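Local coordinates for 5-carboxymethyl-2-hydroxymuconate delta-isomerase (PDB 4PFZ), which probably binds a metal ion and acts as an isomerase or acetylpyruvate hydrolase of the fumarylacetoacetate hydrolase family, at residues Leu199-Asp202 with Ile203-Val207. Numbering follows the deposited sequence.
Sequences LLHD and IGRLV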
loop_
_atom_site.group_PDB
_atom_site.type_symbol
_atom_site.label_atom_id
_atom_site.label_comp_id
_atom_site.label_asym_id
_atom_site.label_seq_id
_atom_site.Cartn_x
_atom_site.Cartn_y
_atom_site.Cartn_z
ATOM N N LEU B 199 11.682 4.362 -22.071
ATOM C CA LEU B 199 10.980 3.448 -21.176
ATOM C C LEU B 199 10.969 2.040 -21.752
ATOM O O LEU B 199 10.571 1.833 -22.895
ATOM C CB LEU B 199 9.548 3.915 -20.920
ATOM C CG LEU B 199 9.428 5.149 -20.030
ATOM C CD1 LEU B 199 7.993 5.628 -20.020
ATOM C CD2 LEU B 199 9.915 4.856 -18.601
ATOM N N LEU B 200 11.420 1.074 -20.958
ATOM C CA LEU B 200 11.388 -0.324 -21.368
ATOM C C LEU B 200 9.944 -0.818 -21.452
ATOM O O LEU B 200 9.541 -1.441 -22.428
ATOM C CB LEU B 200 12.197 -1.184 -20.398
ATOM C CG LEU B 200 13.716 -0.992 -20.413
ATOM C CD1 LEU B 200 14.372 -1.815 -19.304
ATOM C CD2 LEU B 200 14.292 -1.370 -21.769
ATOM N N HIS B 201 9.171 -0.548 -20.409
ATOM C CA HIS B 201 7.739 -0.799 -20.435
ATOM C C HIS B 201 7.036 0.545 -20.450
ATOM O O HIS B 201 7.149 1.320 -19.495
ATOM C CB HIS B 201 7.309 -1.641 -19.223
ATOM C CG HIS B 201 8.080 -2.915 -19.085
ATOM N ND1 HIS B 201 9.141 -3.053 -18.216
ATOM C CD2 HIS B 201 7.972 -4.098 -19.737
ATOM C CE1 HIS B 201 9.640 -4.271 -18.324
ATOM N NE2 HIS B 201 8.951 -4.925 -19.241
ATOM N N ASP B 202 6.321 0.833 -21.536
ATOM C CA ASP B 202 5.693 2.139 -21.683
ATOM C C ASP B 202 4.493 2.272 -20.763
ATOM O O ASP B 202 4.168 1.362 -19.997
ATOM C CB ASP B 202 5.292 2.406 -23.152
ATOM C CG ASP B 202 4.423 1.309 -23.737
ATOM O OD1 ASP B 202 3.579 0.746 -23.013
ATOM O OD2 ASP B 202 4.582 1.005 -24.939
ATOM N N ILE B 203 3.840 3.423 -20.841
ATOM C CA ILE B 203 2.764 3.779 -19.920
ATOM C C ILE B 203 1.616 2.777 -19.963
ATOM O O ILE B 203 1.087 2.354 -18.919
ATOM C CB ILE B 203 2.228 5.187 -20.232
ATOM C CG1 ILE B 203 3.327 6.223 -20.008
ATOM C CG2 ILE B 203 1.009 5.504 -19.393
ATOM C CD1 ILE B 203 4.036 6.070 -18.690
ATOM N N GLY B 204 1.229 2.388 -21.172
ATOM C CA GLY B 204 0.132 1.458 -21.340
ATOM C C GLY B 204 0.457 0.066 -20.846
ATOM O O GLY B 204 -0.402 -0.595 -20.256
ATOM N N ARG B 205 1.692 -0.375 -21.076
ATOM C CA ARG B 205 2.141 -1.685 -20.607
ATOM C C ARG B 205 2.138 -1.728 -19.089
ATOM O O ARG B 205 1.732 -2.720 -18.491
ATOM C CB ARG B 205 3.540 -2.011 -21.133
ATOM C CG ARG B 205 4.150 -3.293 -20.551
ATOM C CD ARG B 205 3.233 -4.493 -20.775
ATOM N NE ARG B 205 3.919 -5.765 -20.562
ATOM C CZ ARG B 205 3.298 -6.917 -20.327
ATOM N NH1 ARG B 205 1.971 -6.959 -20.260
ATOM N NH2 ARG B 205 4.002 -8.029 -20.149
ATOM N N LEU B 206 2.582 -0.646 -18.463
ATOM C CA LEU B 206 2.617 -0.598 -17.004
ATOM C C LEU B 206 1.212 -0.647 -16.410
ATOM O O LEU B 206 0.977 -1.343 -15.424
ATOM C CB LEU B 206 3.353 0.657 -16.517
ATOM C CG LEU B 206 4.876 0.631 -16.681
ATOM C CD1 LEU B 206 5.507 1.955 -16.248
ATOM C CD2 LEU B 206 5.492 -0.529 -15.907
ATOM N N VAL B 207 0.284 0.094 -17.007
ATOM C CA VAL B 207 -1.102 0.103 -16.544
ATOM C C VAL B 207 -1.757 -1.252 -16.806
ATOM O O VAL B 207 -2.531 -1.749 -15.988
ATOM C CB VAL B 207 -1.920 1.224 -17.229
ATOM C CG1 VAL B 207 -3.382 1.136 -16.831
ATOM C CG2 VAL B 207 -1.355 2.581 -16.838
#
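The carboxylate of Asp202 folds over the start of helix 203-213, its OD1 lying against the backbone and CB of Arg205. This is an N-cap: OD1 accepts a hydrogen bond from Arg205 N at 2.9 Å, with an N-H...O angle of 158°, and the donor nitrogen sits almost on the extension of the CG-OD1 bond. An aspartate suits the place because its short side chain reaches an amide that no preceding turn can satisfy, and its negative charge would sit well at the positive end of the helix dipole. The torsion that makes this possible sets CG between the backbone N and the carbonyl carbon (chi1 54°), swinging the carboxylate toward the amides. The carbonyl of the same residue starts the regular helical pattern, as Asp202 O receives Leu206 N at 3.0 Å.

On the flank of the cap, the side chains of His201 and Arg205 extend alongside one another with a shared heading. Here His201 CB touches Arg205 CG at 3.8 Å, and the ring and guanidinium planes are 52° apart. With CG anti to the backbone N and a bend at chi2, Arg205 lays its aliphatic part along the histidine, while its NH1 forms a salt bridge with Glu208 one turn farther on.

Ile203 also packs on Ile116 of strand 108-118 and on Ile134 and Tyr137 of strand 134-145, seating the helix on strands of the FAA hydrolase fold. In one of its two conformers, Ile203 CD1 meets the methyl CD1 of Leu199 at 4.2 Å. From the helix, Leu206 brings CD2 against His201 CB at 3.9 Å, a branched apolar group suited to this buried side, and its CG lies 3.7 Å from His201 O.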